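Local coordinates for protein VP5 (Halorubrum pleomorphic virus 2, PDB 6QGI) that is the envelope protein of a haloarchaeal pleomorphic virus and probably drives fusion of the viral and host membranes, at residues Y375-A386 with T418-A429. Numbering follows the deposited sequence.
Sequences YSGTAVELNTAA and TSIESARFLSTA
Ala379, Glu381 and Asn383 each pair with the strand 418-427 through antiparallel backbone hydrogen bonds, to Leu426, Arg424 and Ser422 in turn. From Glu381 N to Arg424 O the distance is 2.7 Å. Farther along, strand 418-427 gains a residue: Glu421 and Ser422 both face Asn383, whose O takes Glu421 N at 3.1 Å and, weakly, Ser422 N. This classic beta bulge moves the register by one, so that Thr384 lies across from Ile420. At the other end, Gly377 O, in the type II turn that starts at Tyr375, accepts Thr428 N at 2.8 Å and the hydroxyl Ser427 OG, the two arriving from opposite faces of the carbonyl plane.

Ring contact is T-shaped. The CD2-CE2 edge of Tyr375 stands over the face of Phe425, planes 82° apart, with CD2 above the ring centre. Phe425 has its CG between backbone N and carbonyl carbon (chi1 74°), which helps turn its face to that edge; Trp356 meets Tyr375 in a second edge-to-face pair.

Charge is paired on the sheet face opposite Phe425. Glu381 and Arg424 run side by side, and Glu381 OE1 sits 3.0 Å from Arg424 NH1 but over the guanidinium face, with no N-H aimed at it. This salt bridge is therefore electrostatic rather than directional, so the register of 378-384 on 418-427 is probably set chiefly by the backbone ladder, with strand 389-393 bonded along the other edge of 378-384.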
loop_
_atom_site.group_PDB
_atom_site.type_symbol
_atom_site.label_atom_id
_atom_site.label_comp_id
_atom_site.label_asym_id
_atom_site.label_seq_id
_atom_site.Cartn_x
_atom_site.Cartn_y
_atom_site.Cartn_z
ATOM N N TYR A 375 -5.847 17.624 -9.381
ATOM C CA TYR A 375 -5.266 16.685 -8.423
ATOM C C TYR A 375 -5.042 17.313 -7.056
ATOM O O TYR A 375 -4.800 18.514 -6.967
ATOM C CB TYR A 375 -3.952 16.101 -8.969
ATOM C CG TYR A 375 -4.065 15.546 -10.374
ATOM C CD1 TYR A 375 -5.091 14.671 -10.722
ATOM C CD2 TYR A 375 -3.122 15.866 -11.346
ATOM C CE1 TYR A 375 -5.200 14.161 -12.014
ATOM C CE2 TYR A 375 -3.208 15.344 -12.637
ATOM C CZ TYR A 375 -4.252 14.495 -12.967
ATOM O OH TYR A 375 -4.346 13.980 -14.235
ATOM N N SER A 376 -5.122 16.488 -5.989
ATOM C CA SER A 376 -4.923 16.923 -4.602
ATOM C C SER A 376 -3.484 17.349 -4.364
ATOM O O SER A 376 -2.552 16.734 -4.890
ATOM C CB SER A 376 -5.320 15.823 -3.623
ATOM O OG SER A 376 -4.564 14.640 -3.824
ATOM N N GLY A 377 -3.328 18.426 -3.606
ATOM C CA GLY A 377 -2.032 19.002 -3.276
ATOM C C GLY A 377 -1.337 19.679 -4.442
ATOM O O GLY A 377 -0.154 20.011 -4.336
ATOM N N THR A 378 -2.061 19.878 -5.569
ATOM C CA THR A 378 -1.537 20.534 -6.770
ATOM C C THR A 378 -2.365 21.793 -7.094
ATOM O O THR A 378 -3.377 22.064 -6.443
ATOM C CB THR A 378 -1.461 19.573 -7.989
ATOM O OG1 THR A 378 -2.763 19.285 -8.492
ATOM C CG2 THR A 378 -0.693 18.294 -7.707
ATOM N N ALA A 379 -1.899 22.568 -8.083
ATOM C CA ALA A 379 -2.523 23.791 -8.584
ATOM C C ALA A 379 -2.408 23.846 -10.098
ATOM O O ALA A 379 -1.359 23.494 -10.640
ATOM C CB ALA A 379 -1.866 25.016 -7.963
ATOM N N VAL A 380 -3.479 24.261 -10.783
ATOM C CA VAL A 380 -3.460 24.373 -12.244
ATOM C C VAL A 380 -3.014 25.803 -12.581
ATOM O O VAL A 380 -3.660 26.768 -12.172
ATOM C CB VAL A 380 -4.800 23.966 -12.924
ATOM C CG1 VAL A 380 -4.693 24.035 -14.447
ATOM C CG2 VAL A 380 -5.240 22.567 -12.488
ATOM N N GLU A 381 -1.859 25.915 -13.259
ATOM C CA GLU A 381 -1.230 27.164 -13.684
ATOM C C GLU A 381 -1.585 27.416 -15.143
ATOM O O GLU A 381 -1.070 26.743 -16.042
ATOM C CB GLU A 381 0.291 27.095 -13.476
ATOM C CG GLU A 381 0.937 28.442 -13.231
ATOM C CD GLU A 381 2.450 28.408 -13.273
ATOM O OE1 GLU A 381 3.015 28.498 -14.387
ATOM O OE2 GLU A 381 3.073 28.287 -12.194
ATOM N N LEU A 382 -2.500 28.355 -15.371
ATOM C CA LEU A 382 -2.983 28.666 -16.708
ATOM C C LEU A 382 -2.305 29.886 -17.298
ATOM O O LEU A 382 -2.110 30.890 -16.612
ATOM C CB LEU A 382 -4.501 28.859 -16.702
ATOM C CG LEU A 382 -5.304 27.657 -16.227
ATOM C CD1 LEU A 382 -6.688 28.050 -15.876
ATOM C CD2 LEU A 382 -5.297 26.547 -17.238
ATOM N N ASN A 383 -1.942 29.781 -18.585
ATOM C CA ASN A 383 -1.300 30.833 -19.363
ATOM C C ASN A 383 -2.285 31.347 -20.410
ATOM O O ASN A 383 -2.623 30.648 -21.374
ATOM C CB ASN A 383 0.009 30.333 -20.002
ATOM C CG ASN A 383 1.111 30.009 -19.020
ATOM O OD1 ASN A 383 1.143 30.495 -17.893
ATOM N ND2 ASN A 383 2.042 29.164 -19.427
ATOM N N THR A 384 -2.773 32.572 -20.176
ATOM C CA THR A 384 -3.752 33.265 -21.011
ATOM C C THR A 384 -3.099 33.743 -22.329
ATOM O O THR A 384 -1.870 33.832 -22.407
ATOM C CB THR A 384 -4.375 34.435 -20.223
ATOM O OG1 THR A 384 -3.348 35.353 -19.875
ATOM C CG2 THR A 384 -5.098 33.986 -18.950
ATOM N N ALA A 385 -3.938 34.055 -23.355
ATOM C CA ALA A 385 -3.531 34.551 -24.678
ATOM C C ALA A 385 -2.759 35.876 -24.587
ATOM O O ALA A 385 -1.875 36.114 -25.410
ATOM C CB ALA A 385 -4.750 34.727 -25.571
ATOM N N ALA A 386 -3.070 36.708 -23.567
ATOM C CA ALA A 386 -2.415 37.992 -23.296
ATOM C C ALA A 386 -1.163 37.819 -22.394
ATOM O O ALA A 386 -0.722 38.775 -21.744
ATOM C CB ALA A 386 -3.408 38.951 -22.654
ATOM N N THR A 418 -10.610 36.259 -22.364
ATOM C CA THR A 418 -9.431 35.780 -23.097
ATOM C C THR A 418 -9.571 34.276 -23.436
ATOM O O THR A 418 -10.616 33.686 -23.170
ATOM C CB THR A 418 -8.128 36.095 -22.297
ATOM O OG1 THR A 418 -6.980 35.693 -23.048
ATOM C CG2 THR A 418 -8.104 35.479 -20.895
ATOM N N SER A 419 -8.544 33.694 -24.083
ATOM C CA SER A 419 -8.476 32.280 -24.450
ATOM C C SER A 419 -7.217 31.639 -23.850
ATOM O O SER A 419 -6.120 32.178 -24.023
ATOM C CB SER A 419 -8.498 32.112 -25.966
ATOM O OG SER A 419 -9.723 32.552 -26.530
ATOM N N ILE A 420 -7.377 30.504 -23.141
ATOM C CA ILE A 420 -6.259 29.775 -22.528
ATOM C C ILE A 420 -5.487 29.054 -23.643
ATOM O O ILE A 420 -6.058 28.227 -24.368
ATOM C CB ILE A 420 -6.701 28.801 -21.387
ATOM C CG1 ILE A 420 -7.532 29.506 -20.281
ATOM C CG2 ILE A 420 -5.501 28.044 -20.784
ATOM C CD1 ILE A 420 -6.775 30.554 -19.357
ATOM N N GLU A 421 -4.202 29.401 -23.791
ATOM C CA GLU A 421 -3.315 28.841 -24.809
ATOM C C GLU A 421 -2.516 27.672 -24.252
ATOM O O GLU A 421 -2.325 26.676 -24.955
ATOM C CB GLU A 421 -2.366 29.919 -25.366
ATOM C CG GLU A 421 -3.060 31.045 -26.120
ATOM C CD GLU A 421 -3.907 30.644 -27.314
ATOM O OE1 GLU A 421 -3.457 29.792 -28.114
ATOM O OE2 GLU A 421 -5.020 31.201 -27.458
ATOM N N SER A 422 -2.056 27.790 -22.992
ATOM C CA SER A 422 -1.267 26.772 -22.295
ATOM C C SER A 422 -1.732 26.598 -20.849
ATOM O O SER A 422 -2.238 27.542 -20.244
ATOM C CB SER A 422 0.213 27.143 -22.315
ATOM O OG SER A 422 0.684 27.369 -23.634
ATOM N N ALA A 423 -1.539 25.389 -20.295
ATOM C CA ALA A 423 -1.886 25.034 -18.916
ATOM C C ALA A 423 -1.022 23.887 -18.422
ATOM O O ALA A 423 -0.696 22.991 -19.202
ATOM C CB ALA A 423 -3.347 24.644 -18.831
ATOM N N ARG A 424 -0.650 23.913 -17.130
ATOM C CA ARG A 424 0.156 22.868 -16.491
ATOM C C ARG A 424 -0.163 22.779 -14.997
ATOM O O ARG A 424 -0.624 23.761 -14.414
ATOM C CB ARG A 424 1.671 23.087 -16.722
ATOM C CG ARG A 424 2.346 24.155 -15.852
ATOM C CD ARG A 424 3.854 23.982 -15.856
ATOM N NE ARG A 424 4.492 24.552 -14.667
ATOM C CZ ARG A 424 5.028 25.769 -14.608
ATOM N NH1 ARG A 424 4.996 26.568 -15.668
ATOM N NH2 ARG A 424 5.599 26.195 -13.491
ATOM N N PHE A 425 0.079 21.611 -14.381
ATOM C CA PHE A 425 -0.150 21.439 -12.949
ATOM C C PHE A 425 1.181 21.270 -12.218
ATOM O O PHE A 425 2.130 20.706 -12.765
ATOM C CB PHE A 425 -1.122 20.280 -12.642
ATOM C CG PHE A 425 -0.583 18.879 -12.805
ATOM C CD1 PHE A 425 -0.717 18.200 -14.010
ATOM C CD2 PHE A 425 0.016 18.217 -11.738
ATOM C CE1 PHE A 425 -0.228 16.900 -14.156
ATOM C CE2 PHE A 425 0.506 16.919 -11.885
ATOM C CZ PHE A 425 0.380 16.269 -13.093
ATOM N N LEU A 426 1.242 21.780 -10.985
ATOM C CA LEU A 426 2.407 21.704 -10.097
ATOM C C LEU A 426 1.929 21.646 -8.648
ATOM O O LEU A 426 0.818 22.084 -8.370
ATOM C CB LEU A 426 3.389 22.882 -10.323
ATOM C CG LEU A 426 2.859 24.320 -10.172
ATOM C CD1 LEU A 426 2.924 24.792 -8.732
ATOM C CD2 LEU A 426 3.678 25.262 -10.977
ATOM N N SER A 427 2.768 21.146 -7.732
ATOM C CA SER A 427 2.433 21.011 -6.315
ATOM C C SER A 427 2.221 22.361 -5.613
ATOM O O SER A 427 2.829 23.365 -5.980
ATOM C CB SER A 427 3.520 20.228 -5.589
ATOM O OG SER A 427 3.128 19.834 -4.283
ATOM N N THR A 428 1.340 22.354 -4.599
ATOM C CA THR A 428 0.979 23.473 -3.722
ATOM C C THR A 428 1.970 23.547 -2.547
ATOM O O THR A 428 2.222 24.636 -2.023
ATOM C CB THR A 428 -0.466 23.268 -3.202
ATOM O OG1 THR A 428 -1.328 22.885 -4.274
ATOM C CG2 THR A 428 -1.036 24.501 -2.503
ATOM N N ALA A 429 2.510 22.373 -2.134
ATOM C CA ALA A 429 3.423 22.171 -1.006
ATOM C C ALA A 429 4.712 22.990 -1.107
ATOM O O ALA A 429 5.349 23.047 -2.163
ATOM C CB ALA A 429 3.764 20.696 -0.871
#